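Local coordinates for protein glutamate racemase (Escherichia coli, PDB 2JFN) that belongs to the aspartate/glutamate racemase family of alpha/beta enzymes and is modelled with glutamic acid and uridine-5'-diphosphate-N-acetylmuramoyl-L-alanine bound, at residues 116-121 with 130-135; 122-127 with 223-228; 176-181 with 208-213; 189-194 with 217-222. One frame throughout, in Å; residues are numbered along the deposited sequence.

Overall arrangement
A parallel four-stranded sheet with helices on both faces shows how contact chemistry follows place in the fold. Contacts 1 and 2 share helix 118-124 and the sheet face it covers. In contact 1 the touching side chains are all buried and apolar; contact 2, at the edge strand 223-225, sets a leucine against an exposed arginine. Both segment pairs also reach UMA. Contacts 3 and 4 join helices and loops beyond the other face. Contact 4 is mostly buried hydrocarbon, and its tryptophan meets the strand of contact 1 from behind. Contact 3 is only partly buried and mixes aliphatic packing with a carboxylate and a water. Helix 211-217 begins in contact 3 and ends in contact 4.

Contact 1: 116-121 with 130-135; sequences PAIKPA and VGLLAT. With UMA (uridine-5'-diphosphate-N-acetylmuramoyl-L-alanine), chain C.
Helix 118-124 runs beside the strand that follows it, the CA atoms of Ala121 and Val130 lying 7.0 Å apart and those of Ile118 and Leu132 7.8 Å. Every second strand residue faces the helix. Leu132 reaches across to two residues, its CG anti to the backbone N (chi1 173°), and its two methyls divide the work: CD1 meets CB of Pro116 at 3.7 Å, while CD2 lies more loosely, 4.3 Å from CD1 of Ile118. One turn along the helix, CB of Ala121 rests 4.0 Å from CG1 of Val130, and the small side chain is consistent with the close approach of the backbones here. The other Val130 branch, CG2, approaches the carbonyl O of Ala121. No hydrogen bond links the two segments. Thr199 and Val201 of strand 199-202 also touch Ala121, and Leu147 of helix 142-150 packs on Ile118. The first helical turn also serves UMA: Lys119 stretches out fully so that its NZ donates a 2.8 Å hydrogen bond to the diphosphate oxygen O2B. This is helix-on-sheet packing of an alpha/beta domain, with a ligand pocket formed at the N-terminal end of the helix.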
# COMPACT_ATOMS: atom_id res chain seq x y z
N PRO A 116 -5.47 2.50 -7.47
CA PRO A 116 -4.82 3.79 -7.77
C PRO A 116 -5.84 4.93 -7.77
O PRO A 116 -6.93 4.78 -8.32
CB PRO A 116 -4.21 3.55 -9.15
CG PRO A 116 -3.84 2.07 -9.08
CD PRO A 116 -5.08 1.46 -8.44
N ALA A 117 -5.47 6.05 -7.15
CA ALA A 117 -6.35 7.22 -7.03
C ALA A 117 -6.54 7.99 -8.34
O ALA A 117 -6.42 9.22 -8.37
CB ALA A 117 -5.82 8.15 -5.95
N ILE A 118 -6.86 7.27 -9.41
CA ILE A 118 -7.06 7.90 -10.70
C ILE A 118 -8.25 8.84 -10.71
O ILE A 118 -8.18 9.93 -11.28
CB ILE A 118 -7.25 6.83 -11.79
CG1 ILE A 118 -5.95 6.06 -11.97
CG2 ILE A 118 -7.69 7.49 -13.11
CD1 ILE A 118 -6.05 4.88 -12.90
N LYS A 119 -9.35 8.42 -10.07
CA LYS A 119 -10.56 9.23 -10.03
C LYS A 119 -10.33 10.66 -9.51
O LYS A 119 -10.65 11.63 -10.21
CB LYS A 119 -11.64 8.53 -9.20
CG LYS A 119 -12.98 9.25 -9.22
CD LYS A 119 -14.07 8.46 -8.51
CE LYS A 119 -15.37 9.23 -8.52
NZ LYS A 119 -16.37 8.60 -7.62
N PRO A 120 -9.80 10.83 -8.29
CA PRO A 120 -9.59 12.21 -7.85
C PRO A 120 -8.53 12.96 -8.65
O PRO A 120 -8.64 14.17 -8.84
CB PRO A 120 -9.21 12.05 -6.37
CG PRO A 120 -8.60 10.68 -6.31
CD PRO A 120 -9.52 9.88 -7.20
N ALA A 121 -7.52 12.24 -9.13
CA ALA A 121 -6.46 12.87 -9.91
C ALA A 121 -7.03 13.48 -11.19
O ALA A 121 -6.58 14.54 -11.62
CB ALA A 121 -5.39 11.85 -10.25
N VAL A 130 -2.32 13.18 -16.73
CA VAL A 130 -2.21 12.51 -15.44
C VAL A 130 -1.28 11.31 -15.54
O VAL A 130 -1.43 10.44 -16.40
CB VAL A 130 -3.59 12.04 -14.95
CG1 VAL A 130 -3.45 11.24 -13.66
CG2 VAL A 130 -4.49 13.25 -14.73
N GLY A 131 -0.30 11.27 -14.64
CA GLY A 131 0.64 10.16 -14.64
C GLY A 131 0.27 9.12 -13.60
O GLY A 131 -0.32 9.43 -12.56
N LEU A 132 0.60 7.86 -13.89
CA LEU A 132 0.34 6.78 -12.96
C LEU A 132 1.63 6.03 -12.72
O LEU A 132 2.19 5.42 -13.64
CB LEU A 132 -0.71 5.82 -13.52
CG LEU A 132 -0.98 4.53 -12.71
CD1 LEU A 132 -1.49 4.87 -11.31
CD2 LEU A 132 -2.00 3.67 -13.45
N LEU A 133 2.14 6.12 -11.50
CA LEU A 133 3.36 5.41 -11.12
C LEU A 133 2.90 4.20 -10.34
O LEU A 133 2.23 4.33 -9.32
CB LEU A 133 4.25 6.27 -10.22
CG LEU A 133 5.12 7.35 -10.84
CD1 LEU A 133 5.95 7.99 -9.74
CD2 LEU A 133 6.05 6.73 -11.90
N ALA A 134 3.26 3.02 -10.82
CA ALA A 134 2.88 1.79 -10.15
C ALA A 134 4.00 0.79 -10.35
O ALA A 134 4.98 1.07 -11.03
CB ALA A 134 1.58 1.24 -10.74
N THR A 135 3.87 -0.39 -9.75
CA THR A 135 4.90 -1.38 -9.94
C THR A 135 4.66 -2.04 -11.29
O THR A 135 3.58 -1.91 -11.87
CB THR A 135 4.90 -2.43 -8.81
OG1 THR A 135 6.07 -3.26 -8.94
CG2 THR A 135 3.64 -3.28 -8.85
N1 UMA C . -9.68 4.53 -2.16
C2 UMA C . -9.34 3.09 -2.15
N3 UMA C . -10.08 2.31 -1.26
C4 UMA C . -11.08 2.78 -0.40
C5 UMA C . -11.38 4.27 -0.47
C6 UMA C . -10.68 5.05 -1.32
O2 UMA C . -8.48 2.59 -2.85
O4 UMA C . -11.66 2.00 0.34
C1B UMA C . -8.89 5.39 -3.11
C2B UMA C . -9.48 5.33 -4.51
O2' UMA C . -8.46 5.27 -5.59
C3B UMA C . -10.38 6.51 -4.68
C4B UMA C . -9.60 7.50 -3.84
O4B UMA C . -8.94 6.76 -2.82
O3B UMA C . -10.38 6.74 -6.11
C5B UMA C . -10.43 8.52 -3.16
O5B UMA C . -11.51 7.92 -2.54
PA UMA C . -12.71 8.73 -1.88
O1A UMA C . -13.34 7.76 -0.97
O2A UMA C . -12.20 9.92 -1.28
O3A UMA C . -13.68 9.00 -3.15
PB UMA C . -13.71 8.47 -4.65
O1B UMA C . -12.53 8.87 -5.39
O2B UMA C . -15.02 8.80 -5.21
O1' UMA C . -13.75 6.85 -4.38
C1' UMA C . -14.87 5.98 -4.55
C2' UMA C . -14.94 4.94 -3.47
N2' UMA C . -15.12 5.55 -2.13
C7' UMA C . -16.25 5.41 -1.43
O7' UMA C . -17.14 4.63 -1.77
C8' UMA C . -16.42 6.22 -0.16
C3' UMA C . -13.67 4.08 -3.54
O3' UMA C . -13.73 2.99 -2.56
C4' UMA C . -13.48 3.48 -4.95
O4' UMA C . -12.29 2.73 -5.02
C5' UMA C . -13.45 4.61 -6.00
O5' UMA C . -14.70 5.39 -5.87
C6' UMA C . -13.40 4.11 -7.43
O6' UMA C . -14.48 3.21 -7.67
C18 UMA C . -14.79 2.03 -2.34
C19 UMA C . -14.57 0.72 -3.03
O18 UMA C . -15.51 0.04 -3.41
C20 UMA C . -15.08 1.97 -0.83
N4 UMA C . -13.28 0.37 -3.19
C21 UMA C . -12.80 -0.92 -3.70
C22 UMA C . -13.42 -2.17 -3.00
O19 UMA C . -13.76 -2.05 -1.80
O20 UMA C . -13.57 -3.23 -3.66
C23 UMA C . -11.28 -0.98 -3.58

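Contact 2: 122-127 with 223-228; sequences ARLTAN and RLVDSG. With UMA (uridine-5'-diphosphate-N-acetylmuramoyl-L-alanine), chain C.
At the edge of the parallel sheet, Leu124 of helix 118-124 lies across strand 223-225, touching Arg223 and Val225, two residues that project from the same strand face. The leucine and arginine side chains cross at about a right angle. Arg223 is extended, CG anti to the backbone N (chi1 -180°), which carries its guanidinium under the leucine; CD1 of Leu124 then sits over the centre of that flat group, 3.8 Å above its plane. The second methyl, CD2, leans toward one corner, 4.0 Å from NH1 of Arg223. On its inner side CD1 of Leu124 also packs against CG2 of Val225 at 4.1 Å, so one methyl bridges the buried valine and the exposed arginine. Past the strand, OD1 of Asp226 accepts from N of Gly228 at 2.9 Å, a capping bond that meets the carboxylate on its anti side and leads into helix 228-241. Between them Ser227 brings its OG to 3.4 Å from C1B of UMA. In the chain after Leu124, Thr125 OG1 is hydrogen-bonded to Asp198. A methyl on the guanidinium face makes a van der Waals contact and does not itself occupy the N-H groups, which point outward in that plane.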
# COMPACT_ATOMS: atom_id res chain seq x y z
N ALA A 122 -8.02 12.82 -11.78
CA ALA A 122 -8.64 13.29 -13.00
C ALA A 122 -9.39 14.60 -12.78
O ALA A 122 -9.50 15.42 -13.70
CB ALA A 122 -9.60 12.23 -13.55
N ARG A 123 -9.89 14.81 -11.57
CA ARG A 123 -10.62 16.03 -11.24
C ARG A 123 -9.68 17.14 -10.77
O ARG A 123 -10.10 18.28 -10.60
CB ARG A 123 -11.63 15.78 -10.12
CG ARG A 123 -12.69 14.73 -10.43
CD ARG A 123 -13.74 14.72 -9.33
NE ARG A 123 -14.45 15.99 -9.26
CZ ARG A 123 -15.34 16.30 -8.32
NH1 ARG A 123 -15.62 15.43 -7.36
NH2 ARG A 123 -15.95 17.48 -8.34
N LEU A 124 -8.41 16.81 -10.56
CA LEU A 124 -7.45 17.79 -10.08
C LEU A 124 -6.51 18.34 -11.14
O LEU A 124 -6.05 19.48 -11.05
CB LEU A 124 -6.62 17.20 -8.93
CG LEU A 124 -7.38 16.77 -7.67
CD1 LEU A 124 -6.42 16.11 -6.69
CD2 LEU A 124 -8.06 17.97 -7.03
N THR A 125 -6.22 17.52 -12.16
CA THR A 125 -5.31 17.95 -13.21
C THR A 125 -5.81 19.21 -13.91
O THR A 125 -7.01 19.40 -14.09
CB THR A 125 -5.11 16.83 -14.26
OG1 THR A 125 -4.17 17.27 -15.25
CG2 THR A 125 -6.43 16.46 -14.94
N ALA A 126 -4.87 20.07 -14.28
CA ALA A 126 -5.20 21.32 -14.95
C ALA A 126 -4.82 21.23 -16.43
O ALA A 126 -5.48 21.83 -17.28
CB ALA A 126 -4.47 22.49 -14.29
N ASN A 127 -3.76 20.48 -16.73
CA ASN A 127 -3.32 20.34 -18.11
C ASN A 127 -3.86 19.08 -18.78
O ASN A 127 -3.60 18.83 -19.95
CB ASN A 127 -1.79 20.38 -18.19
CG ASN A 127 -1.14 19.07 -17.75
OD1 ASN A 127 -1.74 18.27 -17.03
ND2 ASN A 127 0.10 18.86 -18.17
N ARG A 223 1.86 17.56 -8.78
CA ARG A 223 1.11 17.23 -7.57
C ARG A 223 0.98 15.72 -7.41
O ARG A 223 0.52 15.03 -8.32
CB ARG A 223 -0.28 17.87 -7.64
CG ARG A 223 -1.14 17.60 -6.43
CD ARG A 223 -2.41 18.43 -6.53
NE ARG A 223 -3.29 18.28 -5.38
CZ ARG A 223 -4.37 19.02 -5.18
NH1 ARG A 223 -4.68 19.97 -6.06
NH2 ARG A 223 -5.14 18.82 -4.13
N LEU A 224 1.39 15.21 -6.25
CA LEU A 224 1.31 13.78 -5.98
C LEU A 224 -0.04 13.46 -5.34
O LEU A 224 -0.50 14.16 -4.44
CB LEU A 224 2.43 13.34 -5.04
CG LEU A 224 3.87 13.62 -5.50
CD1 LEU A 224 4.85 13.12 -4.46
CD2 LEU A 224 4.11 12.95 -6.84
N VAL A 225 -0.65 12.38 -5.81
CA VAL A 225 -1.93 11.95 -5.28
C VAL A 225 -1.89 10.46 -4.92
O VAL A 225 -1.43 9.64 -5.70
CB VAL A 225 -3.06 12.15 -6.33
CG1 VAL A 225 -4.39 11.68 -5.76
CG2 VAL A 225 -3.14 13.61 -6.74
N ASP A 226 -2.35 10.12 -3.72
CA ASP A 226 -2.41 8.72 -3.33
C ASP A 226 -3.72 8.44 -2.61
O ASP A 226 -4.56 9.33 -2.47
CB ASP A 226 -1.18 8.31 -2.49
CG ASP A 226 -1.08 9.05 -1.17
OD1 ASP A 226 -2.04 9.03 -0.38
OD2 ASP A 226 -0.01 9.64 -0.92
N SER A 227 -3.88 7.20 -2.16
CA SER A 227 -5.10 6.76 -1.51
C SER A 227 -5.13 6.79 0.02
O SER A 227 -6.18 6.52 0.62
CB SER A 227 -5.40 5.33 -1.96
OG SER A 227 -5.53 5.27 -3.37
N GLY A 228 -4.01 7.14 0.62
CA GLY A 228 -3.88 7.16 2.08
C GLY A 228 -4.98 7.77 2.94
O GLY A 228 -5.60 7.06 3.74
N1 UMA C . -9.68 4.53 -2.16
C2 UMA C . -9.34 3.09 -2.15
N3 UMA C . -10.08 2.31 -1.26
C4 UMA C . -11.08 2.78 -0.40
C5 UMA C . -11.38 4.27 -0.47
C6 UMA C . -10.68 5.05 -1.32
O2 UMA C . -8.48 2.59 -2.85
O4 UMA C . -11.66 2.00 0.34
C1B UMA C . -8.89 5.39 -3.11
C2B UMA C . -9.48 5.33 -4.51
O2' UMA C . -8.46 5.27 -5.59
C3B UMA C . -10.38 6.51 -4.68
C4B UMA C . -9.60 7.50 -3.84
O4B UMA C . -8.94 6.76 -2.82
O3B UMA C . -10.38 6.74 -6.11
C5B UMA C . -10.43 8.52 -3.16
O5B UMA C . -11.51 7.92 -2.54
PA UMA C . -12.71 8.73 -1.88
O1A UMA C . -13.34 7.76 -0.97
O2A UMA C . -12.20 9.92 -1.28
O3A UMA C . -13.68 9.00 -3.15
PB UMA C . -13.71 8.47 -4.65
O1B UMA C . -12.53 8.87 -5.39
O2B UMA C . -15.02 8.80 -5.21
O1' UMA C . -13.75 6.85 -4.38
C1' UMA C . -14.87 5.98 -4.55
C2' UMA C . -14.94 4.94 -3.47
N2' UMA C . -15.12 5.55 -2.13
C7' UMA C . -16.25 5.41 -1.43
O7' UMA C . -17.14 4.63 -1.77
C8' UMA C . -16.42 6.22 -0.16
C3' UMA C . -13.67 4.08 -3.54
O3' UMA C . -13.73 2.99 -2.56
C4' UMA C . -13.48 3.48 -4.95
O4' UMA C . -12.29 2.73 -5.02
C5' UMA C . -13.45 4.61 -6.00
O5' UMA C . -14.70 5.39 -5.87
C6' UMA C . -13.40 4.11 -7.43
O6' UMA C . -14.48 3.21 -7.67
C18 UMA C . -14.79 2.03 -2.34
C19 UMA C . -14.57 0.72 -3.03
O18 UMA C . -15.51 0.04 -3.41
C20 UMA C . -15.08 1.97 -0.83
N4 UMA C . -13.28 0.37 -3.19
C21 UMA C . -12.80 -0.92 -3.70
C22 UMA C . -13.42 -2.17 -3.00
O19 UMA C . -13.76 -2.05 -1.80
O20 UMA C . -13.57 -3.23 -3.66
C23 UMA C . -11.28 -0.98 -3.58

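Contact 3: 176-181 with 208-213; sequences EDVSLD and PLLQEE
Val178 and Glu213 cross at about a right angle, the valine lying over the aliphatic part of the glutamate, with CB of Val178 3.8 Å from CG of Glu213. The glutamate chain is bent at its second torsion (chi2 80°), which presents CG to the valine while the carboxylate folds back beside it. Leu180 meets the same chain, also nearly at a right angle: its CD2 lies 4.0 Å from both CB and CG of Glu213. Val178 also uses CG2, which packs 3.8 Å from CD2 of Leu210 as the two side chains slant across one another. These residues join the link between helices 163-174 and 180-186 to the beginning of helix 211-217, among the helices flanking the parallel sheet. Leu210 and Ser179 hold the N-cap positions of two of these helices, and Ser179 OG accepts from N of Ala182. OE1 of Glu213 forms a salt bridge with Lys172 of helix 163-174, a lysine that also donates to the carbonyl O of Leu209. A water donates to OE2 of Glu213 at 2.9 Å and accepts from the backbone N of Val178 at 3.0 Å, tying the loop to the carboxylate.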
# COMPACT_ATOMS: atom_id res chain seq x y z
N GLU A 176 18.93 2.35 4.03
CA GLU A 176 19.77 2.80 2.93
C GLU A 176 19.23 4.10 2.34
O GLU A 176 18.03 4.35 2.38
CB GLU A 176 19.84 1.73 1.82
CG GLU A 176 20.56 0.45 2.22
CD GLU A 176 19.68 -0.52 2.98
OE1 GLU A 176 18.71 -1.04 2.38
OE2 GLU A 176 19.95 -0.76 4.18
N ASP A 177 20.13 4.92 1.82
CA ASP A 177 19.75 6.20 1.23
C ASP A 177 19.32 5.99 -0.21
O ASP A 177 19.91 5.19 -0.93
CB ASP A 177 20.92 7.17 1.29
CG ASP A 177 21.47 7.32 2.70
OD1 ASP A 177 20.85 8.03 3.52
OD2 ASP A 177 22.52 6.70 2.99
N VAL A 178 18.28 6.70 -0.62
CA VAL A 178 17.77 6.58 -1.98
C VAL A 178 18.62 7.37 -2.96
O VAL A 178 18.86 8.56 -2.78
CB VAL A 178 16.31 7.09 -2.06
CG1 VAL A 178 15.76 6.89 -3.46
CG2 VAL A 178 15.45 6.36 -1.02
N SER A 179 19.08 6.69 -4.01
CA SER A 179 19.89 7.35 -5.04
C SER A 179 18.98 8.16 -5.95
O SER A 179 18.16 7.60 -6.67
CB SER A 179 20.63 6.31 -5.88
OG SER A 179 21.08 6.90 -7.09
N LEU A 180 19.13 9.48 -5.92
CA LEU A 180 18.30 10.33 -6.75
C LEU A 180 18.58 10.09 -8.23
O LEU A 180 17.69 10.23 -9.06
CB LEU A 180 18.53 11.81 -6.41
CG LEU A 180 18.16 12.22 -4.98
CD1 LEU A 180 18.28 13.74 -4.85
CD2 LEU A 180 16.73 11.77 -4.66
N ASP A 181 19.81 9.71 -8.55
CA ASP A 181 20.16 9.44 -9.94
C ASP A 181 19.38 8.23 -10.46
O ASP A 181 18.99 8.19 -11.62
CB ASP A 181 21.67 9.20 -10.09
CG ASP A 181 22.49 10.46 -9.86
OD1 ASP A 181 22.08 11.54 -10.33
OD2 ASP A 181 23.55 10.36 -9.22
N PRO A 208 4.38 6.43 -1.80
CA PRO A 208 4.25 7.62 -0.95
C PRO A 208 5.45 7.75 0.00
O PRO A 208 5.79 8.85 0.44
CB PRO A 208 2.94 7.37 -0.21
CG PRO A 208 2.13 6.65 -1.23
CD PRO A 208 3.14 5.64 -1.79
N LEU A 209 6.08 6.62 0.31
CA LEU A 209 7.24 6.60 1.20
C LEU A 209 8.42 7.35 0.57
O LEU A 209 9.36 7.73 1.27
CB LEU A 209 7.66 5.15 1.49
CG LEU A 209 6.66 4.28 2.23
CD1 LEU A 209 7.17 2.86 2.31
CD2 LEU A 209 6.42 4.85 3.63
N LEU A 210 8.36 7.54 -0.74
CA LEU A 210 9.42 8.23 -1.48
C LEU A 210 8.98 9.63 -1.90
O LEU A 210 9.62 10.26 -2.75
CB LEU A 210 9.78 7.43 -2.74
CG LEU A 210 10.39 6.04 -2.54
CD1 LEU A 210 10.43 5.31 -3.86
CD2 LEU A 210 11.79 6.17 -1.96
N GLN A 211 7.91 10.12 -1.31
CA GLN A 211 7.41 11.44 -1.67
C GLN A 211 8.50 12.52 -1.76
O GLN A 211 8.61 13.20 -2.77
CB GLN A 211 6.31 11.91 -0.71
CG GLN A 211 5.79 13.30 -1.07
CD GLN A 211 4.52 13.68 -0.35
OE1 GLN A 211 3.47 13.07 -0.55
NE2 GLN A 211 4.61 14.71 0.50
N GLU A 212 9.30 12.66 -0.71
CA GLU A 212 10.35 13.68 -0.72
C GLU A 212 11.28 13.53 -1.92
O GLU A 212 11.51 14.49 -2.66
CB GLU A 212 11.15 13.64 0.58
CG GLU A 212 12.08 14.83 0.77
CD GLU A 212 12.27 15.22 2.23
OE1 GLU A 212 11.27 15.61 2.89
OE2 GLU A 212 13.41 15.13 2.73
N GLU A 213 11.80 12.32 -2.11
CA GLU A 213 12.70 12.04 -3.22
C GLU A 213 12.03 12.31 -4.57
O GLU A 213 12.64 12.89 -5.46
CB GLU A 213 13.17 10.59 -3.17
CG GLU A 213 14.11 10.24 -2.02
CD GLU A 213 13.39 10.00 -0.69
OE1 GLU A 213 12.14 9.98 -0.66
OE2 GLU A 213 14.10 9.83 0.32
O HOH W 1 16.85 8.97 0.79

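Contact 4: 189-194 with 217-222; sequences PWLRMK and VLPEGT
Leu191 lays its forked end over the close of helix 211-217, covering Val217 with one methyl and Pro219 with the other. The setting is the alpha/beta layering of the domain: strand 199-202, helix 211-217 and strand 223-225 form a beta-alpha-beta unit of the parallel sheet, and the short helix 188-191 packs against the turn that leads from its helix into its second strand. CD1 of Leu191 reaches CG1 of Val217 at 4.1 Å, the two side chains crossing at about a right angle. CD2 lies in the angle between backbone and ring, 3.5 Å from the carbonyl O of Val217 and 3.8 Å from CD of Pro219. With CG beside the backbone N (chi1 -65°), the leucine swings its methyls across to the turn. The side chain of Trp190 runs beside that of Leu218, both pointing the same way, and CD2 of Leu218 meets the indole edge near the ring plane, 4.1 Å from CE3 of Trp190. CH2 of the indole lies against CA of Gly131, and the ring also touches Val200. Leu218 is the first residue to leave helical angles, and a type II beta turn follows from Pro219 to Thr222. Gly221, at the third position, adopts positive phi (82°), a conformation that glycine accommodates readily. The carbonyl O of Pro219 accepts twice from Thr222, from N at 3.2 Å and from OG1 at 2.6 Å, the hydroxyl lying 17° from the carbonyl plane.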
# COMPACT_ATOMS: atom_id res chain seq x y z
N PRO A 189 11.71 9.02 -18.92
CA PRO A 189 10.64 9.17 -19.91
C PRO A 189 9.81 10.43 -19.69
O PRO A 189 9.50 11.17 -20.63
CB PRO A 189 9.81 7.91 -19.70
CG PRO A 189 10.80 6.91 -19.25
CD PRO A 189 11.66 7.69 -18.29
N TRP A 190 9.45 10.67 -18.43
CA TRP A 190 8.64 11.83 -18.07
C TRP A 190 9.44 13.13 -18.11
O TRP A 190 8.93 14.16 -18.52
CB TRP A 190 8.02 11.63 -16.69
CG TRP A 190 6.90 10.62 -16.70
CD1 TRP A 190 6.47 9.88 -17.76
CD2 TRP A 190 6.06 10.26 -15.59
NE1 TRP A 190 5.41 9.08 -17.38
CE2 TRP A 190 5.14 9.30 -16.06
CE3 TRP A 190 6.00 10.66 -14.25
CZ2 TRP A 190 4.17 8.73 -15.23
CZ3 TRP A 190 5.03 10.09 -13.42
CH2 TRP A 190 4.13 9.13 -13.92
N LEU A 191 10.69 13.07 -17.67
CA LEU A 191 11.54 14.26 -17.67
C LEU A 191 11.87 14.71 -19.09
O LEU A 191 12.32 15.83 -19.28
CB LEU A 191 12.83 13.99 -16.89
CG LEU A 191 12.63 13.73 -15.39
CD1 LEU A 191 13.95 13.29 -14.76
CD2 LEU A 191 12.11 15.00 -14.73
N ARG A 192 11.64 13.85 -20.07
CA ARG A 192 11.91 14.22 -21.46
C ARG A 192 10.67 14.68 -22.21
O ARG A 192 10.72 14.93 -23.42
CB ARG A 192 12.54 13.04 -22.22
CG ARG A 192 14.00 12.80 -21.89
CD ARG A 192 14.51 11.56 -22.61
NE ARG A 192 15.95 11.37 -22.43
CZ ARG A 192 16.63 10.34 -22.93
NH1 ARG A 192 16.00 9.40 -23.61
NH2 ARG A 192 17.94 10.26 -22.74
N MET A 193 9.55 14.80 -21.50
CA MET A 193 8.30 15.23 -22.11
C MET A 193 8.20 16.75 -22.22
O MET A 193 8.65 17.48 -21.33
CB MET A 193 7.10 14.70 -21.31
CG MET A 193 6.81 13.22 -21.48
SD MET A 193 5.42 12.67 -20.46
CE MET A 193 3.99 13.21 -21.45
N LYS A 194 7.61 17.22 -23.31
CA LYS A 194 7.42 18.66 -23.52
C LYS A 194 6.51 19.15 -22.39
O LYS A 194 6.80 20.14 -21.71
CB LYS A 194 6.74 18.93 -24.87
CG LYS A 194 6.53 20.42 -25.16
CD LYS A 194 5.14 20.74 -25.73
CE LYS A 194 5.01 20.53 -27.24
NZ LYS A 194 4.98 19.11 -27.69
N VAL A 217 12.98 15.12 -7.84
CA VAL A 217 13.26 14.71 -9.20
C VAL A 217 12.22 15.14 -10.22
O VAL A 217 12.56 15.52 -11.34
CB VAL A 217 13.42 13.16 -9.27
CG1 VAL A 217 13.65 12.71 -10.71
CG2 VAL A 217 14.57 12.73 -8.40
N LEU A 218 10.95 15.08 -9.84
CA LEU A 218 9.86 15.45 -10.75
C LEU A 218 9.83 16.94 -11.06
O LEU A 218 10.22 17.77 -10.22
CB LEU A 218 8.51 15.03 -10.17
CG LEU A 218 8.22 13.53 -10.03
CD1 LEU A 218 7.01 13.34 -9.12
CD2 LEU A 218 7.98 12.90 -11.40
N PRO A 219 9.38 17.31 -12.26
CA PRO A 219 9.30 18.72 -12.65
C PRO A 219 8.48 19.55 -11.67
O PRO A 219 7.46 19.09 -11.15
CB PRO A 219 8.68 18.67 -14.05
CG PRO A 219 7.95 17.37 -14.08
CD PRO A 219 8.90 16.44 -13.36
N GLU A 220 8.95 20.77 -11.43
CA GLU A 220 8.29 21.69 -10.50
C GLU A 220 6.79 21.71 -10.75
O GLU A 220 6.34 21.59 -11.90
CB GLU A 220 8.85 23.10 -10.69
CG GLU A 220 10.32 23.15 -11.07
CD GLU A 220 10.71 24.50 -11.68
OE1 GLU A 220 10.63 25.52 -10.97
OE2 GLU A 220 11.08 24.53 -12.88
N GLY A 221 6.01 21.87 -9.68
CA GLY A 221 4.57 21.94 -9.82
C GLY A 221 3.80 20.63 -9.94
O GLY A 221 2.58 20.65 -10.04
N THR A 222 4.50 19.50 -9.95
CA THR A 222 3.83 18.21 -10.05
C THR A 222 3.15 17.90 -8.72
O THR A 222 3.77 17.97 -7.65
CB THR A 222 4.81 17.06 -10.37
OG1 THR A 222 5.56 17.37 -11.56
CG2 THR A 222 4.03 15.77 -10.60